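Local coordinates for ornithine carbamoyltransferase (Gloeobacter violaceus, PDB 3GD5), which probably catalyses the reversible transfer of the carbamoyl group from carbamoyl phosphate to ornithine, yielding citrulline on the way to arginine, at residues L16-D20 against E136-V142; A108-Q114 against I129-H135; G166-A170 against Y230-W234. All coordinates share one frame; numbering follows the deposited sequence.

Contact 1. Residues L16-D20 against E136-V142; sequences LLSLD and EHPCQVV
The N-terminal end of helix 138-152 and the residues leading into it, among which His137 to Gln140 probably bind carbamoyl phosphate as in related enzymes, pack through Glu136, Pro138 and the two valines against the loop residues Leu16, Ser18 and Leu19. The polar half is a two-point grip on the Glu136 carboxylate. Ser18 OG donates at 2.7 Å to the syn lone pair of Glu136 OE1, and Leu19 N donates to Glu136 OE2, also at 2.7 Å and almost straight at 172°, from the syn side but somewhat out of the carboxylate plane. With one bond on each oxygen, the carboxylate is held against rotation; Ser172 OG is a further partner of OE2.

Leu19 also supplies the apolar half. Its CG stands anti to the backbone N (chi1 -160°), which carries the two methyls over the first helical turn. Leu19 CD2 meets Val141 CG1 at 3.6 Å, the side chains crossing at about a right angle, while Leu19 CD1 lies 3.9 Å from Val142 CG1 and 4.1 Å from Pro138 CB. Leu16 runs past Pro138 in the opposite sense, its CG 4.2 Å from Pro138 CB.

Around this buried junction, Leu16 pairs by its backbone with strand 128-130, Glu136 and Val141 touch helix 168-180, and Cys139 and Val142 face helix 293-312.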
loop_
_atom_site.group_PDB
_atom_site.type_symbol
_atom_site.label_atom_id
_atom_site.label_comp_id
_atom_site.label_asym_id
_atom_site.label_seq_id
_atom_site.Cartn_x
_atom_site.Cartn_y
_atom_site.Cartn_z
ATOM N N LEU A 16 -18.178 -30.221 -9.648
ATOM C CA LEU A 16 -19.375 -29.606 -9.085
ATOM C C LEU A 16 -19.136 -28.116 -9.234
ATOM O O LEU A 16 -18.735 -27.449 -8.283
ATOM C CB LEU A 16 -19.573 -29.944 -7.601
ATOM C CG LEU A 16 -20.723 -29.142 -6.965
ATOM C CD1 LEU A 16 -22.013 -29.381 -7.748
ATOM C CD2 LEU A 16 -20.906 -29.526 -5.511
ATOM N N LEU A 17 -19.363 -27.619 -10.446
ATOM C CA LEU A 17 -19.177 -26.214 -10.802
ATOM C C LEU A 17 -20.460 -25.428 -10.623
ATOM O O LEU A 17 -20.441 -24.250 -10.267
ATOM C CB LEU A 17 -18.752 -26.105 -12.265
ATOM C CG LEU A 17 -17.278 -26.304 -12.603
ATOM C CD1 LEU A 17 -16.685 -27.380 -11.723
ATOM C CD2 LEU A 17 -17.138 -26.630 -14.077
ATOM N N SER A 18 -21.569 -26.106 -10.895
ATOM C CA SER A 18 -22.903 -25.539 -10.811
ATOM C C SER A 18 -23.787 -26.575 -10.151
ATOM O O SER A 18 -23.541 -27.775 -10.282
ATOM C CB SER A 18 -23.417 -25.246 -12.225
ATOM O OG SER A 18 -24.827 -25.154 -12.256
ATOM N N LEU A 19 -24.806 -26.129 -9.425
ATOM C CA LEU A 19 -25.690 -27.084 -8.780
ATOM C C LEU A 19 -26.361 -27.913 -9.880
ATOM O O LEU A 19 -26.799 -29.038 -9.647
ATOM C CB LEU A 19 -26.750 -26.367 -7.943
ATOM C CG LEU A 19 -27.399 -27.245 -6.863
ATOM C CD1 LEU A 19 -26.342 -27.730 -5.868
ATOM C CD2 LEU A 19 -28.449 -26.452 -6.127
ATOM N N ASP A 20 -26.418 -27.355 -11.084
ATOM C CA ASP A 20 -27.034 -28.041 -12.209
ATOM C C ASP A 20 -26.147 -29.148 -12.779
ATOM O O ASP A 20 -26.435 -29.694 -13.845
ATOM C CB ASP A 20 -27.389 -27.039 -13.308
ATOM C CG ASP A 20 -28.497 -27.547 -14.219
ATOM O OD1 ASP A 20 -29.348 -28.329 -13.744
ATOM O OD2 ASP A 20 -28.529 -27.149 -15.402
ATOM N N GLU A 136 -22.700 -18.626 -8.872
ATOM C CA GLU A 136 -23.339 -19.628 -8.015
ATOM C C GLU A 136 -22.580 -19.965 -6.735
ATOM O O GLU A 136 -21.438 -19.555 -6.542
ATOM C CB GLU A 136 -23.551 -20.933 -8.801
ATOM C CG GLU A 136 -24.985 -21.195 -9.224
ATOM C CD GLU A 136 -25.185 -22.591 -9.791
ATOM O OE1 GLU A 136 -25.090 -22.754 -11.023
ATOM O OE2 GLU A 136 -25.424 -23.527 -9.002
ATOM N N HIS A 137 -23.233 -20.733 -5.869
ATOM C CA HIS A 137 -22.652 -21.163 -4.602
ATOM C C HIS A 137 -23.334 -22.486 -4.251
ATOM O O HIS A 137 -24.119 -22.573 -3.305
ATOM C CB HIS A 137 -22.912 -20.110 -3.514
ATOM C CG HIS A 137 -22.066 -20.285 -2.290
ATOM N ND1 HIS A 137 -22.067 -19.382 -1.247
ATOM C CD2 HIS A 137 -21.181 -21.247 -1.950
ATOM C CE1 HIS A 137 -21.215 -19.780 -0.319
ATOM N NE2 HIS A 137 -20.664 -20.909 -0.721
ATOM N N PRO A 138 -23.038 -23.537 -5.027
ATOM C CA PRO A 138 -23.580 -24.893 -4.881
ATOM C C PRO A 138 -23.483 -25.509 -3.490
ATOM O O PRO A 138 -24.476 -26.003 -2.946
ATOM C CB PRO A 138 -22.775 -25.695 -5.899
ATOM C CG PRO A 138 -22.475 -24.690 -6.952
ATOM C CD PRO A 138 -22.088 -23.480 -6.151
ATOM N N CYS A 139 -22.280 -25.492 -2.927
ATOM C CA CYS A 139 -22.057 -26.079 -1.618
ATOM C C CYS A 139 -22.897 -25.452 -0.536
ATOM O O CYS A 139 -23.361 -26.153 0.354
ATOM C CB CYS A 139 -20.574 -26.021 -1.251
ATOM S SG CYS A 139 -19.535 -27.129 -2.289
ATOM N N GLN A 140 -23.103 -24.141 -0.606
ATOM C CA GLN A 140 -23.923 -23.460 0.394
ATOM C C GLN A 140 -25.331 -24.056 0.370
ATOM O O GLN A 140 -25.884 -24.439 1.404
ATOM C CB GLN A 140 -24.002 -21.962 0.091
ATOM C CG GLN A 140 -24.959 -21.183 0.995
ATOM C CD GLN A 140 -24.537 -21.210 2.450
ATOM O OE1 GLN A 140 -23.390 -20.877 2.782
ATOM N NE2 GLN A 140 -25.457 -21.606 3.331
ATOM N N VAL A 141 -25.895 -24.140 -0.827
ATOM C CA VAL A 141 -27.238 -24.667 -1.003
ATOM C C VAL A 141 -27.409 -26.115 -0.561
ATOM O O VAL A 141 -28.440 -26.448 0.020
ATOM C CB VAL A 141 -27.703 -24.491 -2.473
ATOM C CG1 VAL A 141 -29.001 -25.292 -2.740
ATOM C CG2 VAL A 141 -27.939 -23.010 -2.742
ATOM N N VAL A 142 -26.418 -26.975 -0.815
ATOM C CA VAL A 142 -26.542 -28.364 -0.392
ATOM C C VAL A 142 -26.606 -28.394 1.137
ATOM O O VAL A 142 -27.234 -29.270 1.738
ATOM C CB VAL A 142 -25.360 -29.257 -0.905
ATOM C CG1 VAL A 142 -25.174 -29.073 -2.414
ATOM C CG2 VAL A 142 -24.083 -28.928 -0.171
#

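Contact 2. Residues A108-Q114 against I129-H135; sequences AIRTFAQ and INALTDH
Ile109 and Ile129 open a short run of backbone bonds between parallel strands: Ile109 N donates to Ile129 O at 2.9 Å (171°), and Ile109 O takes Ala131 N at 2.8 Å. Between Ile109 and Arg110 the register slips by one, a beta bulge, so that Arg110 pairs with Leu132. Beyond it Thr111 N makes a weak bond to Leu132 O, while Thr133 CA sits 3.2 Å from Thr111 O in a nearly straight CA-H...O contact.

One side-chain hydrogen bond crosses. Thr133 OG1 donates to Gln114 OE1 at 2.7 Å, coming in almost in line with the amide carbonyl; a bend at chi2 (76°) brings the Gln114 amide to it. The nitrogen of that amide and Asn130 ND2 both turn to Leu17 O, and Thr133 OG1 in addition accepts from Glu136 N.

Among the van der Waals contacts, Arg110 and Leu132 lie side by side and point the same way. Arg110 CG rests 3.7 Å from Leu132 CB, and farther out Leu132 CD1 sits 3.9 Å above the Arg110 guanidinium plane, over its centre, so the leucine covers one face of the group. Nearer the exposed side, Asp134 OD2 lies at the edge of the Phe112 ring, in its plane.

These are the carboxyl ends of the two parallel strands of a beta-alpha-beta unit, strand 106-110, helix 114-124 and strand 128-130, with the loops that follow, in the parallel sheet of the carbamoyl phosphate domain; Arg110, emerging at that end, probably binds this substrate, as in relatives.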
loop_
_atom_site.group_PDB
_atom_site.type_symbol
_atom_site.label_atom_id
_atom_site.label_comp_id
_atom_site.label_asym_id
_atom_site.label_seq_id
_atom_site.Cartn_x
_atom_site.Cartn_y
_atom_site.Cartn_z
ATOM N N ALA A 108 -10.814 -26.978 -4.592
ATOM C CA ALA A 108 -12.007 -26.278 -4.160
ATOM C C ALA A 108 -11.601 -24.851 -4.497
ATOM O O ALA A 108 -10.645 -24.326 -3.908
ATOM C CB ALA A 108 -12.203 -26.438 -2.670
ATOM N N ILE A 109 -12.292 -24.227 -5.446
ATOM C CA ILE A 109 -11.905 -22.884 -5.833
ATOM C C ILE A 109 -12.940 -21.766 -5.858
ATOM O O ILE A 109 -14.097 -21.952 -6.231
ATOM C CB ILE A 109 -11.139 -22.904 -7.193
ATOM C CG1 ILE A 109 -11.651 -21.804 -8.109
ATOM C CG2 ILE A 109 -11.204 -24.278 -7.832
ATOM C CD1 ILE A 109 -10.909 -21.727 -9.398
ATOM N N ARG A 110 -12.464 -20.591 -5.453
ATOM C CA ARG A 110 -13.245 -19.367 -5.389
ATOM C C ARG A 110 -12.768 -18.356 -6.421
ATOM O O ARG A 110 -11.680 -17.801 -6.281
ATOM C CB ARG A 110 -13.085 -18.710 -4.023
ATOM C CG ARG A 110 -14.187 -18.967 -3.035
ATOM C CD ARG A 110 -14.414 -17.703 -2.226
ATOM N NE ARG A 110 -14.772 -16.598 -3.111
ATOM C CZ ARG A 110 -15.118 -15.381 -2.699
ATOM N NH1 ARG A 110 -15.150 -15.091 -1.401
ATOM N NH2 ARG A 110 -15.462 -14.461 -3.592
ATOM N N THR A 111 -13.566 -18.117 -7.454
ATOM C CA THR A 111 -13.209 -17.116 -8.460
ATOM C C THR A 111 -14.392 -16.175 -8.560
ATOM O O THR A 111 -15.376 -16.330 -7.839
ATOM C CB THR A 111 -12.967 -17.716 -9.864
ATOM O OG1 THR A 111 -14.142 -18.411 -10.298
ATOM C CG2 THR A 111 -11.792 -18.658 -9.853
ATOM N N PHE A 112 -14.293 -15.200 -9.450
ATOM C CA PHE A 112 -15.372 -14.248 -9.645
ATOM C C PHE A 112 -16.189 -14.700 -10.845
ATOM O O PHE A 112 -17.415 -14.777 -10.791
ATOM C CB PHE A 112 -14.800 -12.846 -9.878
ATOM C CG PHE A 112 -13.968 -12.341 -8.735
ATOM C CD1 PHE A 112 -14.553 -12.076 -7.499
ATOM C CD2 PHE A 112 -12.594 -12.179 -8.876
ATOM C CE1 PHE A 112 -13.781 -11.658 -6.412
ATOM C CE2 PHE A 112 -11.810 -11.764 -7.799
ATOM C CZ PHE A 112 -12.407 -11.503 -6.562
ATOM N N ALA A 113 -15.504 -15.014 -11.932
ATOM C CA ALA A 113 -16.196 -15.454 -13.132
ATOM C C ALA A 113 -16.318 -16.975 -13.194
ATOM O O ALA A 113 -15.350 -17.698 -12.965
ATOM C CB ALA A 113 -15.470 -14.934 -14.368
ATOM N N GLN A 114 -17.519 -17.449 -13.504
ATOM C CA GLN A 114 -17.781 -18.876 -13.623
ATOM C C GLN A 114 -16.861 -19.443 -14.701
ATOM O O GLN A 114 -16.350 -20.556 -14.581
ATOM C CB GLN A 114 -19.243 -19.108 -14.029
ATOM C CG GLN A 114 -19.696 -20.564 -14.026
ATOM C CD GLN A 114 -19.935 -21.099 -12.624
ATOM O OE1 GLN A 114 -20.135 -20.330 -11.689
ATOM N NE2 GLN A 114 -19.933 -22.420 -12.476
ATOM N N ILE A 129 -14.203 -28.222 -7.518
ATOM C CA ILE A 129 -15.418 -27.853 -6.814
ATOM C C ILE A 129 -15.543 -26.345 -6.741
ATOM O O ILE A 129 -14.571 -25.644 -6.458
ATOM C CB ILE A 129 -15.407 -28.415 -5.381
ATOM C CG1 ILE A 129 -15.282 -29.937 -5.426
ATOM C CG2 ILE A 129 -16.659 -27.986 -4.633
ATOM C CD1 ILE A 129 -14.845 -30.547 -4.113
ATOM N N ASN A 130 -16.742 -25.846 -6.998
ATOM C CA ASN A 130 -17.004 -24.418 -6.939
ATOM C C ASN A 130 -17.179 -24.027 -5.475
ATOM O O ASN A 130 -18.188 -24.362 -4.858
ATOM C CB ASN A 130 -18.279 -24.078 -7.728
ATOM C CG ASN A 130 -18.685 -22.624 -7.581
ATOM O OD1 ASN A 130 -18.111 -21.889 -6.784
ATOM N ND2 ASN A 130 -19.688 -22.205 -8.345
ATOM N N ALA A 131 -16.187 -23.325 -4.928
ATOM C CA ALA A 131 -16.227 -22.881 -3.544
ATOM C C ALA A 131 -17.106 -21.642 -3.466
ATOM O O ALA A 131 -17.692 -21.346 -2.426
ATOM C CB ALA A 131 -14.823 -22.562 -3.055
ATOM N N LEU A 132 -17.177 -20.920 -4.580
ATOM C CA LEU A 132 -17.994 -19.722 -4.694
ATOM C C LEU A 132 -17.576 -18.907 -5.919
ATOM O O LEU A 132 -16.384 -18.723 -6.172
ATOM C CB LEU A 132 -17.847 -18.847 -3.439
ATOM C CG LEU A 132 -19.016 -17.926 -3.061
ATOM C CD1 LEU A 132 -18.644 -17.091 -1.843
ATOM C CD2 LEU A 132 -19.366 -17.023 -4.223
ATOM N N THR A 133 -18.558 -18.446 -6.693
ATOM C CA THR A 133 -18.283 -17.593 -7.847
ATOM C C THR A 133 -19.345 -16.506 -7.852
ATOM O O THR A 133 -20.287 -16.535 -7.053
ATOM C CB THR A 133 -18.340 -18.344 -9.223
ATOM O OG1 THR A 133 -19.678 -18.782 -9.481
ATOM C CG2 THR A 133 -17.385 -19.542 -9.241
ATOM N N ASP A 134 -19.194 -15.535 -8.735
ATOM C CA ASP A 134 -20.183 -14.468 -8.820
ATOM C C ASP A 134 -21.528 -15.032 -9.287
ATOM O O ASP A 134 -22.577 -14.458 -9.002
ATOM C CB ASP A 134 -19.715 -13.386 -9.797
ATOM C CG ASP A 134 -18.607 -12.506 -9.218
ATOM O OD1 ASP A 134 -17.929 -11.819 -10.008
ATOM O OD2 ASP A 134 -18.423 -12.490 -7.977
ATOM N N HIS A 135 -21.485 -16.172 -9.977
ATOM C CA HIS A 135 -22.681 -16.803 -10.517
ATOM C C HIS A 135 -23.429 -17.795 -9.617
ATOM O O HIS A 135 -24.661 -17.809 -9.612
ATOM C CB HIS A 135 -22.337 -17.509 -11.831
ATOM C CG HIS A 135 -23.539 -17.921 -12.619
ATOM N ND1 HIS A 135 -24.413 -17.007 -13.171
ATOM C CD2 HIS A 135 -24.031 -19.146 -12.923
ATOM C CE1 HIS A 135 -25.393 -17.651 -13.778
ATOM N NE2 HIS A 135 -25.185 -18.949 -13.643
#

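Contact 3. Residues G166-A170 against Y230-W234; sequences GNNVA and YTDVW
Asn167 OD1 is gripped by two backbone amides while the other end of the same side chain reaches Asp232. Ala170 N donates to Asn167 OD1 at 3.1 Å with a good angle of 162°, and Val169 N adds a weak bond; both bonds cap helix 168-180, with Asn167 at its N-cap. Because CG sits between the backbone N and the carbonyl carbon (chi1 54°), the amide folds back over the first turn. Asn167 ND2 then gives Asp232 OD2 a weak, strongly bent bond of 3.1 Å, the amide and carboxylate planes being 57° apart. Val169 completes the contact with its two methyls: CG1 and CG2 each lie 3.8 Å from Asp232 OD2, and CG2 also approaches Tyr230 CE1 at 4.2 Å. With an alanine in place of Asn167, the helix start would probably lose its cap, and Asp232 would be left without this amide donor.

Asp232 and Asn168, the residue after Asn167, probably bind ornithine, as in related enzymes. The contact lies at the carboxyl end of strand 228-231, which runs between 159-163 and 268-271 in the parallel sheet; Tyr162 touches Asn167, Val169 and Asp232, and Tyr230 OH turns to Asp144 of helix 138-152.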
loop_
_atom_site.group_PDB
_atom_site.type_symbol
_atom_site.label_atom_id
_atom_site.label_comp_id
_atom_site.label_asym_id
_atom_site.label_seq_id
_atom_site.Cartn_x
_atom_site.Cartn_y
_atom_site.Cartn_z
ATOM N N GLY A 166 -30.870 -10.945 -6.096
ATOM C CA GLY A 166 -30.807 -12.178 -6.866
ATOM C C GLY A 166 -29.359 -12.437 -7.232
ATOM O O GLY A 166 -28.901 -12.071 -8.320
ATOM N N ASN A 167 -28.643 -13.082 -6.317
ATOM C CA ASN A 167 -27.222 -13.357 -6.486
ATOM C C ASN A 167 -26.879 -14.824 -6.688
ATOM O O ASN A 167 -27.733 -15.640 -7.024
ATOM C CB ASN A 167 -26.478 -12.853 -5.255
ATOM C CG ASN A 167 -27.055 -13.416 -3.966
ATOM O OD1 ASN A 167 -27.801 -14.404 -3.982
ATOM N ND2 ASN A 167 -26.708 -12.799 -2.840
ATOM N N ASN A 168 -25.611 -15.148 -6.449
ATOM C CA ASN A 168 -25.131 -16.508 -6.598
ATOM C C ASN A 168 -25.901 -17.539 -5.778
ATOM O O ASN A 168 -26.202 -18.612 -6.291
ATOM C CB ASN A 168 -23.625 -16.606 -6.281
ATOM C CG ASN A 168 -23.201 -15.759 -5.081
ATOM O OD1 ASN A 168 -23.993 -15.483 -4.170
ATOM N ND2 ASN A 168 -21.930 -15.357 -5.070
ATOM N N VAL A 169 -26.237 -17.233 -4.527
ATOM C CA VAL A 169 -26.959 -18.212 -3.711
ATOM C C VAL A 169 -28.417 -18.342 -4.159
ATOM O O VAL A 169 -28.986 -19.427 -4.122
ATOM C CB VAL A 169 -26.898 -17.877 -2.192
ATOM C CG1 VAL A 169 -25.486 -17.475 -1.811
ATOM C CG2 VAL A 169 -27.878 -16.788 -1.838
ATOM N N ALA A 170 -29.013 -17.231 -4.578
ATOM C CA ALA A 170 -30.383 -17.247 -5.064
ATOM C C ALA A 170 -30.401 -18.205 -6.249
ATOM O O ALA A 170 -31.274 -19.071 -6.342
ATOM C CB ALA A 170 -30.802 -15.847 -5.508
ATOM N N TYR A 230 -35.428 -16.969 3.487
ATOM C CA TYR A 230 -33.995 -16.941 3.236
ATOM C C TYR A 230 -33.533 -15.587 2.731
ATOM O O TYR A 230 -34.196 -14.957 1.907
ATOM C CB TYR A 230 -33.657 -18.005 2.189
ATOM C CG TYR A 230 -32.207 -18.434 2.126
ATOM C CD1 TYR A 230 -31.201 -17.551 1.728
ATOM C CD2 TYR A 230 -31.847 -19.746 2.430
ATOM C CE1 TYR A 230 -29.870 -17.970 1.632
ATOM C CE2 TYR A 230 -30.531 -20.174 2.339
ATOM C CZ TYR A 230 -29.545 -19.285 1.943
ATOM O OH TYR A 230 -28.232 -19.719 1.895
ATOM N N THR A 231 -32.392 -15.136 3.231
ATOM C CA THR A 231 -31.848 -13.871 2.780
ATOM C C THR A 231 -30.331 -13.893 2.852
ATOM O O THR A 231 -29.734 -14.809 3.415
ATOM C CB THR A 231 -32.391 -12.685 3.590
ATOM O OG1 THR A 231 -32.068 -11.469 2.906
ATOM C CG2 THR A 231 -31.792 -12.663 4.984
ATOM N N ASP A 232 -29.721 -12.864 2.275
ATOM C CA ASP A 232 -28.275 -12.752 2.211
ATOM C C ASP A 232 -27.976 -11.265 2.191
ATOM O O ASP A 232 -28.896 -10.453 2.104
ATOM C CB ASP A 232 -27.795 -13.420 0.920
ATOM C CG ASP A 232 -26.282 -13.532 0.829
ATOM O OD1 ASP A 232 -25.575 -13.105 1.768
ATOM O OD2 ASP A 232 -25.807 -14.061 -0.199
ATOM N N VAL A 233 -26.699 -10.902 2.274
ATOM C CA VAL A 233 -26.325 -9.494 2.261
ATOM C C VAL A 233 -26.751 -8.806 0.959
ATOM O O VAL A 233 -26.749 -9.423 -0.104
ATOM C CB VAL A 233 -24.805 -9.330 2.449
ATOM C CG1 VAL A 233 -24.392 -7.911 2.075
ATOM C CG2 VAL A 233 -24.428 -9.621 3.905
ATOM N N TRP A 234 -27.120 -7.532 1.051
ATOM C CA TRP A 234 -27.532 -6.777 -0.126
ATOM C C TRP A 234 -26.368 -6.625 -1.108
ATOM O O TRP A 234 -25.201 -6.752 -0.737
ATOM C CB TRP A 234 -28.056 -5.387 0.268
ATOM C CG TRP A 234 -29.304 -5.406 1.123
ATOM C CD1 TRP A 234 -30.248 -6.394 1.178
ATOM C CD2 TRP A 234 -29.761 -4.368 2.009
ATOM N NE1 TRP A 234 -31.261 -6.038 2.041
ATOM C CE2 TRP A 234 -30.989 -4.801 2.564
ATOM C CE3 TRP A 234 -29.252 -3.115 2.387
ATOM C CZ2 TRP A 234 -31.717 -4.026 3.477
ATOM C CZ3 TRP A 234 -29.978 -2.342 3.297
ATOM C CH2 TRP A 234 -31.199 -2.803 3.830
#

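Along the chain, contact 2 falls within the span between the two segments of contact 1, and contact 3 follows both. Contacts 1 and 2 belong to the carbamoyl phosphate domain; their centres are about 9 Å apart, and strand 128-130 leads through residues 131-137 into helix 138-152, tying one to the other. Contact 3 lies in the ornithine domain, with its centre about 13 Å from that of contact 1 and 15 Å from that of contact 2. Asn168 bridges the domains by donating from ND2 to Thr133 O and packing against Glu136. Residues probably binding carbamoyl phosphate and ornithine thus converge where the two parallel-sheet domains meet.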